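Local structure of F-actin-capping protein subunit alpha (Dictyostelium discoideum, 4AKR) at residues 52-63 and 86-97; 18-26 and 155-166. The protein caps the fast-growing (barbed) ends of actin filaments independently of calcium, blocking subunit exchange there without severing the filaments. All coordinates share one frame; numbering follows the deposited sequence.

Contact 1. Residues 52-63 and 86-97; sequences NTSQMVSVQTSK and QVITYDHIKQEV
N52, in the last turn of its helix, reaches with its amide to the bend that follows strand 86-91. ND2 donates to the backbone O of H92 over 3.1 Å; the bond is somewhat bent (141° at the hydrogen), yet the acceptor lies almost in the amide plane and the donor sits on a lone pair in the carbonyl plane. Amide and imidazole lie nearly coplanar, running side by side but pointing opposite ways, ND2 coming to 3.1 Å from H92 CD2 at the ring edge. With CG beside its own backbone N (chi1 -69°), N52 also brings ND2 to the edge of the Y90 ring, 3.7 Å from CE2, the two planes almost perpendicular. A short, flat side chain suits this slot, although OD1 is buried without a polar partner. M56, with positive phi, closes the helix in a Schellman motif and turns the chain into strand 58-61.

There the packing is apolar and close. V59 packs against both Y90 and V97: its CG1 lies 3.6 Å from Y90 CE1, and its CB 3.7 Å from V97 CG2. Short and branched at CB, it meets these neighbours without a long end to bury. T61 turns its methyl inward, CG2 3.5 Å from I88 CD1, while OG1 accepts from K63 N in an ST turn and also bonds G64 O. Beyond it the contact thins out: the exposed K63 adds only a marginal touch of its CD to Q86, and Q60 is exposed, its CB directed away from 86-97.

Strand 58-61, paired with strand 64-67, crosses strand 86-91 at 116°, so the two-stranded hairpin packs on the four-stranded sheet that also contains strands 78-81 and 96-102. Y79 of that sheet meets the H92 ring, and T53 leans on it too.

Contact 2. Residues 18-26 and 155-166; sequences APPCEFMEV and CIYKPNAFYSGR
A type II beta turn, P19 to E22, leads into helix 23-31 and rests on the end of the hairpin of strands 145-158 and 163-175. C21 occupies the turn position with positive phi and drops its small side chain onto the hairpin: SG lies 3.5 Å from C155 CB, and CB 3.6 Å from Y157 CB. Y157, its CG anti to the backbone N (chi1 -174°), lays its ring beneath the turn. The carbonyl O of C21 stands 3.5 Å above one face, offset toward the rim, while P159 CD covers the centre of the opposite face. The E22 side chain runs roughly at right angles to that of Y157, carboxylate nearly parallel to the ring, CG 3.6 Å from Y157 CE1. Replacing Y157 with an alanine would probably open a gap between C21 and P159 and leave E22 CG without the ring it packs on.

E22 is the N-cap residue. Its OE2 accepts a hydrogen bond from S164 OG, though that oxygen is less surely placed; OE1 makes a salt bridge to a basic side chain of the other protein chain, a long acid serving both. At the other end P20, rigid and compact, sets CB 3.8 Å from R166 CB. A water, in plane at the guanidinium edge, accepts from R166 NH2 and, at 2.9 Å, from C21 N, while R166 NE is held by Q55 OE1.

Strand 181-194 supplies H193, which touches P19, E22 and S164. On the helical side, F23 stacks on Y51 and meets F48 edge-to-face, joining helix 23-31 to helix 44-55.

In the fold
The centres of contacts 1 and 2 are 18 Å apart, each about 14 Å from the centre of the chain. Along the sequence 18-26 comes first, then both segments of contact 1, and finally 155-166, so contact 1, the shorter in sequence separation, lies within the span bridged by contact 2. Helices 23-31 and 44-55, consecutive in the chain, link them. The two sites touch directly: Q55 OE1, at the end of helix 44-55, probably accepts a hydrogen bond from R166 NE, and Q95 packs against F23 and M24. Together they connect the N-terminal helices and the small sheets to the five-stranded antiparallel sheet within one capping-protein alpha-subunit family unit.

Contact 1. Residues 52-63 and 86-97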
loop_
_atom_site.group_PDB
_atom_site.type_symbol
_atom_site.label_atom_id
_atom_site.label_comp_id
_atom_site.label_asym_id
_atom_site.label_seq_id
_atom_site.Cartn_x
_atom_site.Cartn_y
_atom_site.Cartn_z
ATOM N N ASN A 52 -4.307 -6.004 16.833
ATOM C CA ASN A 52 -3.305 -5.818 17.875
ATOM C C ASN A 52 -2.294 -6.952 17.937
ATOM O O ASN A 52 -1.085 -6.717 17.926
ATOM C CB ASN A 52 -3.956 -5.673 19.252
ATOM C CG ASN A 52 -4.718 -4.381 19.406
ATOM O OD1 ASN A 52 -4.333 -3.350 18.851
ATOM N ND2 ASN A 52 -5.797 -4.421 20.180
ATOM N N THR A 53 -2.791 -8.181 17.995
ATOM C CA THR A 53 -1.909 -9.335 18.092
ATOM C C THR A 53 -1.118 -9.650 16.826
ATOM O O THR A 53 0.028 -10.071 16.918
ATOM C CB THR A 53 -2.690 -10.593 18.537
ATOM O OG1 THR A 53 -3.844 -10.754 17.708
ATOM C CG2 THR A 53 -3.136 -10.462 19.986
ATOM N N SER A 54 -1.705 -9.448 15.650
ATOM C CA SER A 54 -0.973 -9.741 14.421
ATOM C C SER A 54 0.067 -8.667 14.133
ATOM O O SER A 54 1.067 -8.928 13.474
ATOM C CB SER A 54 -1.937 -9.907 13.236
ATOM O OG SER A 54 -2.800 -8.798 13.101
ATOM N N GLN A 55 -0.168 -7.462 14.639
ATOM C CA GLN A 55 0.772 -6.353 14.479
ATOM C C GLN A 55 1.830 -6.456 15.574
ATOM O O GLN A 55 2.886 -5.819 15.497
ATOM C CB GLN A 55 0.057 -5.013 14.636
ATOM C CG GLN A 55 -0.775 -4.604 13.451
ATOM C CD GLN A 55 0.076 -4.146 12.284
ATOM O OE1 GLN A 55 0.946 -3.285 12.438
ATOM N NE2 GLN A 55 -0.177 -4.710 11.109
ATOM N N MET A 56 1.537 -7.266 16.592
ATOM C CA MET A 56 2.441 -7.428 17.719
ATOM C C MET A 56 2.766 -6.044 18.294
ATOM O O MET A 56 3.926 -5.638 18.381
ATOM C CB MET A 56 3.731 -8.138 17.292
ATOM C CG MET A 56 3.514 -9.482 16.590
ATOM S SD MET A 56 4.945 -10.586 16.685
ATOM C CE MET A 56 6.072 -9.832 15.563
ATOM N N VAL A 57 1.717 -5.319 18.668
ATOM C CA VAL A 57 1.870 -3.998 19.254
ATOM C C VAL A 57 2.641 -4.108 20.582
ATOM O O VAL A 57 2.669 -5.160 21.213
ATOM C CB VAL A 57 0.485 -3.342 19.511
ATOM C CG1 VAL A 57 -0.255 -3.138 18.182
ATOM C CG2 VAL A 57 -0.346 -4.219 20.463
ATOM N N SER A 58 3.279 -3.019 20.987
ATOM C CA SER A 58 4.043 -2.991 22.230
ATOM C C SER A 58 3.280 -2.206 23.288
ATOM O O SER A 58 2.449 -1.353 22.972
ATOM C CB SER A 58 5.408 -2.348 22.002
ATOM O OG SER A 58 5.260 -0.975 21.702
ATOM N N VAL A 59 3.566 -2.507 24.550
ATOM C CA VAL A 59 2.908 -1.844 25.669
ATOM C C VAL A 59 3.947 -1.499 26.721
ATOM O O VAL A 59 5.056 -2.035 26.716
ATOM C CB VAL A 59 1.845 -2.763 26.321
ATOM C CG1 VAL A 59 0.718 -3.043 25.345
ATOM C CG2 VAL A 59 2.489 -4.077 26.754
ATOM N N GLN A 60 3.590 -0.591 27.621
ATOM C CA GLN A 60 4.496 -0.206 28.696
ATOM C C GLN A 60 3.909 -0.737 29.982
ATOM O O GLN A 60 2.730 -0.521 30.250
ATOM C CB GLN A 60 4.629 1.315 28.809
ATOM C CG GLN A 60 5.362 1.993 27.675
ATOM C CD GLN A 60 6.784 1.489 27.499
ATOM O OE1 GLN A 60 7.472 1.181 28.471
ATOM N NE2 GLN A 60 7.238 1.424 26.252
ATOM N N THR A 61 4.721 -1.457 30.752
ATOM C CA THR A 61 4.285 -1.984 32.039
ATOM C C THR A 61 5.203 -1.357 33.081
ATOM O O THR A 61 6.160 -0.667 32.734
ATOM C CB THR A 61 4.428 -3.516 32.143
ATOM O OG1 THR A 61 5.818 -3.862 32.190
ATOM C CG2 THR A 61 3.759 -4.201 30.965
ATOM N N SER A 62 4.914 -1.605 34.351
ATOM C CA SER A 62 5.724 -1.059 35.433
ATOM C C SER A 62 7.168 -1.558 35.377
ATOM O O SER A 62 8.072 -0.920 35.917
ATOM C CB SER A 62 5.107 -1.425 36.789
ATOM O OG SER A 62 3.784 -0.914 36.906
ATOM N N LYS A 63 7.379 -2.689 34.711
ATOM C CA LYS A 63 8.707 -3.288 34.603
ATOM C C LYS A 63 9.370 -3.118 33.251
ATOM O O LYS A 63 10.426 -3.701 33.003
ATOM C CB LYS A 63 8.640 -4.780 34.922
ATOM C CG LYS A 63 8.421 -5.096 36.379
ATOM C CD LYS A 63 8.144 -6.572 36.566
ATOM C CE LYS A 63 8.048 -6.914 38.032
ATOM N NZ LYS A 63 9.338 -6.606 38.700
ATOM N N GLN A 86 5.527 -12.128 34.357
ATOM C CA GLN A 86 4.240 -11.515 34.633
ATOM C C GLN A 86 3.181 -11.800 33.579
ATOM O O GLN A 86 3.472 -12.262 32.477
ATOM C CB GLN A 86 4.398 -9.997 34.806
ATOM C CG GLN A 86 4.897 -9.251 33.579
ATOM C CD GLN A 86 5.063 -7.757 33.836
ATOM O OE1 GLN A 86 5.508 -7.007 32.967
ATOM N NE2 GLN A 86 4.705 -7.321 35.035
ATOM N N VAL A 87 1.940 -11.523 33.951
ATOM C CA VAL A 87 0.795 -11.714 33.080
ATOM C C VAL A 87 0.179 -10.341 32.919
ATOM O O VAL A 87 -0.169 -9.676 33.907
ATOM C CB VAL A 87 -0.241 -12.661 33.700
ATOM C CG1 VAL A 87 -1.520 -12.628 32.885
ATOM C CG2 VAL A 87 0.317 -14.071 33.739
ATOM N N ILE A 88 0.062 -9.915 31.669
ATOM C CA ILE A 88 -0.488 -8.604 31.362
ATOM C C ILE A 88 -1.922 -8.700 30.869
ATOM O O ILE A 88 -2.217 -9.451 29.935
ATOM C CB ILE A 88 0.362 -7.916 30.283
ATOM C CG1 ILE A 88 1.804 -7.796 30.771
ATOM C CG2 ILE A 88 -0.205 -6.557 29.958
ATOM C CD1 ILE A 88 2.783 -7.340 29.699
ATOM N N THR A 89 -2.813 -7.961 31.523
ATOM C CA THR A 89 -4.212 -7.913 31.120
ATOM C C THR A 89 -4.274 -6.700 30.195
ATOM O O THR A 89 -3.742 -5.629 30.527
ATOM C CB THR A 89 -5.152 -7.728 32.336
ATOM O OG1 THR A 89 -4.937 -8.803 33.259
ATOM C CG2 THR A 89 -6.622 -7.749 31.894
ATOM N N TYR A 90 -4.925 -6.872 29.047
ATOM C CA TYR A 90 -5.001 -5.828 28.024
ATOM C C TYR A 90 -6.401 -5.563 27.461
ATOM O O TYR A 90 -7.157 -6.494 27.197
ATOM C CB TYR A 90 -4.066 -6.234 26.876
ATOM C CG TYR A 90 -3.871 -5.221 25.776
ATOM C CD1 TYR A 90 -3.109 -4.072 25.989
ATOM C CD2 TYR A 90 -4.358 -5.460 24.494
ATOM C CE1 TYR A 90 -2.823 -3.196 24.953
ATOM C CE2 TYR A 90 -4.077 -4.591 23.449
ATOM C CZ TYR A 90 -3.306 -3.464 23.685
ATOM O OH TYR A 90 -2.995 -2.617 22.652
ATOM N N ASP A 91 -6.741 -4.295 27.272
ATOM C CA ASP A 91 -8.037 -3.950 26.700
ATOM C C ASP A 91 -7.824 -3.693 25.220
ATOM O O ASP A 91 -7.316 -2.637 24.845
ATOM C CB ASP A 91 -8.608 -2.686 27.330
ATOM C CG ASP A 91 -10.030 -2.406 26.867
ATOM O OD1 ASP A 91 -10.265 -2.382 25.636
ATOM O OD2 ASP A 91 -10.914 -2.215 27.731
ATOM N N HIS A 92 -8.220 -4.649 24.382
ATOM C CA HIS A 92 -8.037 -4.527 22.937
ATOM C C HIS A 92 -8.752 -3.377 22.248
ATOM O O HIS A 92 -8.299 -2.892 21.215
ATOM C CB HIS A 92 -8.432 -5.833 22.241
ATOM C CG HIS A 92 -7.414 -6.918 22.378
ATOM N ND1 HIS A 92 -7.586 -7.999 23.213
ATOM C CD2 HIS A 92 -6.206 -7.082 21.791
ATOM C CE1 HIS A 92 -6.528 -8.786 23.132
ATOM N NE2 HIS A 92 -5.676 -8.252 22.276
ATOM N N ILE A 93 -9.871 -2.939 22.800
ATOM C CA ILE A 93 -10.601 -1.856 22.171
ATOM C C ILE A 93 -10.007 -0.491 22.485
ATOM O O ILE A 93 -9.944 0.377 21.616
ATOM C CB ILE A 93 -12.084 -1.889 22.582
ATOM C CG1 ILE A 93 -12.724 -3.165 22.027
ATOM C CG2 ILE A 93 -12.797 -0.657 22.060
ATOM C CD1 ILE A 93 -14.170 -3.347 22.381
ATOM N N LYS A 94 -9.561 -0.305 23.720
ATOM C CA LYS A 94 -8.979 0.965 24.127
ATOM C C LYS A 94 -7.487 0.933 23.851
ATOM O O LYS A 94 -6.819 1.962 23.903
ATOM C CB LYS A 94 -9.189 1.195 25.621
ATOM C CG LYS A 94 -10.519 0.707 26.158
ATOM C CD LYS A 94 -10.513 0.759 27.678
ATOM C CE LYS A 94 -10.978 2.098 28.187
ATOM N NZ LYS A 94 -12.449 2.227 27.981
ATOM N N GLN A 95 -6.976 -0.264 23.575
ATOM C CA GLN A 95 -5.557 -0.474 23.297
ATOM C C GLN A 95 -4.683 -0.073 24.482
ATOM O O GLN A 95 -3.663 0.595 24.324
ATOM C CB GLN A 95 -5.158 0.293 22.034
ATOM C CG GLN A 95 -5.669 -0.378 20.763
ATOM C CD GLN A 95 -5.737 0.555 19.566
ATOM O OE1 GLN A 95 -6.674 1.354 19.433
ATOM N NE2 GLN A 95 -4.742 0.460 18.687
ATOM N N GLU A 96 -5.083 -0.495 25.677
ATOM C CA GLU A 96 -4.326 -0.167 26.875
ATOM C C GLU A 96 -4.309 -1.301 27.895
ATOM O O GLU A 96 -5.252 -2.091 27.992
ATOM C CB GLU A 96 -4.892 1.106 27.515
ATOM C CG GLU A 96 -6.285 0.950 28.102
ATOM C CD GLU A 96 -6.926 2.284 28.464
ATOM O OE1 GLU A 96 -6.381 3.340 28.067
ATOM O OE2 GLU A 96 -7.979 2.277 29.138
ATOM N N VAL A 97 -3.215 -1.378 28.642
ATOM C CA VAL A 97 -3.032 -2.394 29.676
ATOM C C VAL A 97 -3.905 -2.052 30.872
ATOM O O VAL A 97 -3.896 -0.923 31.348
ATOM C CB VAL A 97 -1.558 -2.452 30.134
ATOM C CG1 VAL A 97 -1.424 -3.333 31.368
ATOM C CG2 VAL A 97 -0.687 -2.985 29.003
#

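Contact 2. Residues 18-26 and 155-166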
loop_
_atom_site.group_PDB
_atom_site.type_symbol
_atom_site.label_atom_id
_atom_site.label_comp_id
_atom_site.label_asym_id
_atom_site.label_seq_id
_atom_site.Cartn_x
_atom_site.Cartn_y
_atom_site.Cartn_z
ATOM N N ALA A 18 -5.943 -1.652 8.304
ATOM C CA ALA A 18 -5.348 -0.365 8.622
ATOM C C ALA A 18 -3.830 -0.483 8.625
ATOM O O ALA A 18 -3.273 -1.497 9.060
ATOM C CB ALA A 18 -5.833 0.117 9.991
ATOM N N PRO A 19 -3.137 0.547 8.121
ATOM C CA PRO A 19 -1.674 0.478 8.113
ATOM C C PRO A 19 -1.152 0.555 9.544
ATOM O O PRO A 19 -1.883 0.919 10.473
ATOM C CB PRO A 19 -1.269 1.695 7.272
ATOM C CG PRO A 19 -2.390 2.665 7.499
ATOM C CD PRO A 19 -3.621 1.780 7.474
ATOM N N PRO A 20 0.122 0.208 9.744
ATOM C CA PRO A 20 0.719 0.248 11.082
ATOM C C PRO A 20 0.749 1.646 11.694
ATOM O O PRO A 20 0.991 2.641 11.002
ATOM C CB PRO A 20 2.123 -0.311 10.850
ATOM C CG PRO A 20 2.425 0.139 9.437
ATOM C CD PRO A 20 1.119 -0.169 8.729
ATOM N N CYS A 21 0.494 1.713 12.998
ATOM C CA CYS A 21 0.515 2.980 13.725
ATOM C C CYS A 21 -0.598 3.961 13.393
ATOM O O CYS A 21 -0.631 5.049 13.963
ATOM C CB CYS A 21 1.850 3.684 13.495
ATOM S SG CYS A 21 3.262 2.778 14.108
ATOM N N GLU A 22 -1.494 3.594 12.480
ATOM C CA GLU A 22 -2.581 4.493 12.071
ATOM C C GLU A 22 -3.957 3.900 12.336
ATOM O O GLU A 22 -4.965 4.388 11.814
ATOM C CB GLU A 22 -2.465 4.799 10.579
ATOM C CG GLU A 22 -1.127 5.387 10.150
ATOM C CD GLU A 22 -1.016 5.512 8.641
ATOM O OE1 GLU A 22 -2.008 5.926 7.984
ATOM O OE2 GLU A 22 0.071 5.196 8.114
ATOM N N PHE A 23 -3.980 2.848 13.150
ATOM C CA PHE A 23 -5.197 2.134 13.479
ATOM C C PHE A 23 -6.289 3.069 13.984
ATOM O O PHE A 23 -7.415 3.040 13.496
ATOM C CB PHE A 23 -4.888 1.037 14.511
ATOM C CG PHE A 23 -6.010 0.060 14.707
ATOM C CD1 PHE A 23 -6.462 -0.719 13.645
ATOM C CD2 PHE A 23 -6.658 -0.036 15.933
ATOM C CE1 PHE A 23 -7.551 -1.578 13.804
ATOM C CE2 PHE A 23 -7.739 -0.885 16.101
ATOM C CZ PHE A 23 -8.191 -1.658 15.034
ATOM N N MET A 24 -5.964 3.927 14.938
ATOM C CA MET A 24 -6.970 4.833 15.447
ATOM C C MET A 24 -7.493 5.831 14.412
ATOM O O MET A 24 -8.667 6.202 14.468
ATOM C CB MET A 24 -6.455 5.547 16.691
ATOM C CG MET A 24 -6.427 4.630 17.923
ATOM S SD MET A 24 -7.989 3.696 18.141
ATOM C CE MET A 24 -8.960 4.837 19.138
ATOM N N GLU A 25 -6.651 6.268 13.474
ATOM C CA GLU A 25 -7.130 7.197 12.453
ATOM C C GLU A 25 -8.150 6.461 11.587
ATOM O O GLU A 25 -9.152 7.032 11.164
ATOM C CB GLU A 25 -5.988 7.712 11.566
ATOM C CG GLU A 25 -5.139 8.833 12.159
ATOM C CD GLU A 25 -4.133 8.347 13.174
ATOM O OE1 GLU A 25 -3.729 7.169 13.089
ATOM O OE2 GLU A 25 -3.725 9.144 14.049
ATOM N N VAL A 26 -7.890 5.181 11.332
ATOM C CA VAL A 26 -8.798 4.367 10.539
ATOM C C VAL A 26 -10.066 4.031 11.338
ATOM O O VAL A 26 -11.163 4.024 10.783
ATOM C CB VAL A 26 -8.103 3.061 10.071
ATOM C CG1 VAL A 26 -9.107 2.135 9.387
ATOM C CG2 VAL A 26 -6.959 3.399 9.112
ATOM N N CYS A 155 8.161 -0.279 15.113
ATOM C CA CYS A 155 7.443 0.601 14.215
ATOM C C CYS A 155 7.911 2.039 14.323
ATOM O O CYS A 155 8.713 2.388 15.192
ATOM C CB CYS A 155 5.955 0.545 14.534
ATOM S SG CYS A 155 5.588 0.999 16.257
ATOM N N ILE A 156 7.395 2.866 13.421
ATOM C CA ILE A 156 7.714 4.277 13.398
ATOM C C ILE A 156 6.502 5.026 12.867
ATOM O O ILE A 156 5.774 4.531 12.005
ATOM C CB ILE A 156 8.929 4.554 12.509
ATOM C CG1 ILE A 156 9.292 6.032 12.584
ATOM C CG2 ILE A 156 8.632 4.161 11.082
ATOM C CD1 ILE A 156 10.604 6.359 11.910
ATOM N N TYR A 157 6.273 6.220 13.390
ATOM C CA TYR A 157 5.133 6.998 12.952
ATOM C C TYR A 157 5.425 8.480 13.049
ATOM O O TYR A 157 5.633 9.018 14.133
ATOM C CB TYR A 157 3.902 6.643 13.790
ATOM C CG TYR A 157 2.616 7.292 13.322
ATOM C CD1 TYR A 157 2.277 7.324 11.968
ATOM C CD2 TYR A 157 1.718 7.848 14.239
ATOM C CE1 TYR A 157 1.071 7.898 11.538
ATOM C CE2 TYR A 157 0.515 8.417 13.821
ATOM C CZ TYR A 157 0.196 8.441 12.470
ATOM O OH TYR A 157 -0.997 9.002 12.054
ATOM N N LYS A 158 5.454 9.130 11.893
ATOM C CA LYS A 158 5.704 10.556 11.812
ATOM C C LYS A 158 4.634 11.147 10.910
ATOM O O LYS A 158 4.890 11.480 9.756
ATOM C CB LYS A 158 7.088 10.806 11.226
ATOM C CG LYS A 158 8.215 10.239 12.063
ATOM C CD LYS A 158 8.390 11.022 13.353
ATOM C CE LYS A 158 9.489 10.413 14.202
ATOM N NZ LYS A 158 10.751 10.273 13.419
ATOM N N PRO A 159 3.412 11.282 11.426
ATOM C CA PRO A 159 2.357 11.842 10.583
ATOM C C PRO A 159 2.726 13.174 9.933
ATOM O O PRO A 159 2.242 13.481 8.841
ATOM C CB PRO A 159 1.164 11.941 11.535
ATOM C CG PRO A 159 1.801 12.072 12.876
ATOM C CD PRO A 159 2.949 11.106 12.811
ATOM N N ASN A 160 3.589 13.952 10.588
ATOM C CA ASN A 160 4.012 15.250 10.056
ATOM C C ASN A 160 4.886 15.079 8.832
ATOM O O ASN A 160 4.995 15.984 8.004
ATOM C CB ASN A 160 4.781 16.053 11.106
ATOM C CG ASN A 160 3.878 16.630 12.174
ATOM O OD1 ASN A 160 4.352 17.171 13.175
ATOM N ND2 ASN A 160 2.569 16.525 11.968
ATOM N N ALA A 161 5.525 13.924 8.729
ATOM C CA ALA A 161 6.367 13.644 7.586
ATOM C C ALA A 161 5.603 12.710 6.641
ATOM O O ALA A 161 6.156 12.212 5.665
ATOM C CB ALA A 161 7.662 13.007 8.041
ATOM N N PHE A 162 4.335 12.470 6.959
ATOM C CA PHE A 162 3.460 11.621 6.148
ATOM C C PHE A 162 3.893 10.173 5.931
ATOM O O PHE A 162 3.694 9.627 4.848
ATOM C CB PHE A 162 3.258 12.259 4.783
ATOM C CG PHE A 162 2.609 13.598 4.837
ATOM C CD1 PHE A 162 1.226 13.708 4.966
ATOM C CD2 PHE A 162 3.379 14.755 4.764
ATOM C CE1 PHE A 162 0.617 14.954 5.020
ATOM C CE2 PHE A 162 2.784 16.007 4.817
ATOM C CZ PHE A 162 1.397 16.110 4.944
ATOM N N TYR A 163 4.482 9.537 6.931
ATOM C CA TYR A 163 4.880 8.161 6.732
ATOM C C TYR A 163 4.892 7.341 8.000
ATOM O O TYR A 163 4.940 7.881 9.111
ATOM C CB TYR A 163 6.252 8.081 6.061
ATOM C CG TYR A 163 7.426 8.358 6.971
ATOM C CD1 TYR A 163 8.046 7.324 7.668
ATOM C CD2 TYR A 163 7.921 9.645 7.127
ATOM C CE1 TYR A 163 9.128 7.563 8.494
ATOM C CE2 TYR A 163 9.014 9.896 7.958
ATOM C CZ TYR A 163 9.611 8.848 8.636
ATOM O OH TYR A 163 10.699 9.090 9.443
ATOM N N SER A 164 4.831 6.024 7.819
ATOM C CA SER A 164 4.857 5.087 8.934
ATOM C C SER A 164 5.461 3.787 8.444
ATOM O O SER A 164 5.619 3.574 7.239
ATOM C CB SER A 164 3.442 4.823 9.470
ATOM O OG SER A 164 2.667 4.074 8.554
ATOM N N GLY A 165 5.809 2.920 9.384
ATOM C CA GLY A 165 6.382 1.646 9.013
ATOM C C GLY A 165 6.453 0.708 10.192
ATOM O O GLY A 165 6.337 1.126 11.337
ATOM N N ARG A 166 6.630 -0.576 9.900
ATOM C CA ARG A 166 6.753 -1.591 10.930
ATOM C C ARG A 166 7.574 -2.734 10.375
ATOM O O ARG A 166 7.568 -2.990 9.172
ATOM C CB ARG A 166 5.376 -2.118 11.368
ATOM C CG ARG A 166 5.467 -3.174 12.473
ATOM C CD ARG A 166 4.110 -3.751 12.877
ATOM N NE ARG A 166 3.305 -2.858 13.714
ATOM C CZ ARG A 166 3.631 -2.470 14.946
ATOM N NH1 ARG A 166 4.760 -2.886 15.511
ATOM N NH2 ARG A 166 2.805 -1.687 15.630
HETATM O O HOH W 1 0.062 -0.607 14.598
#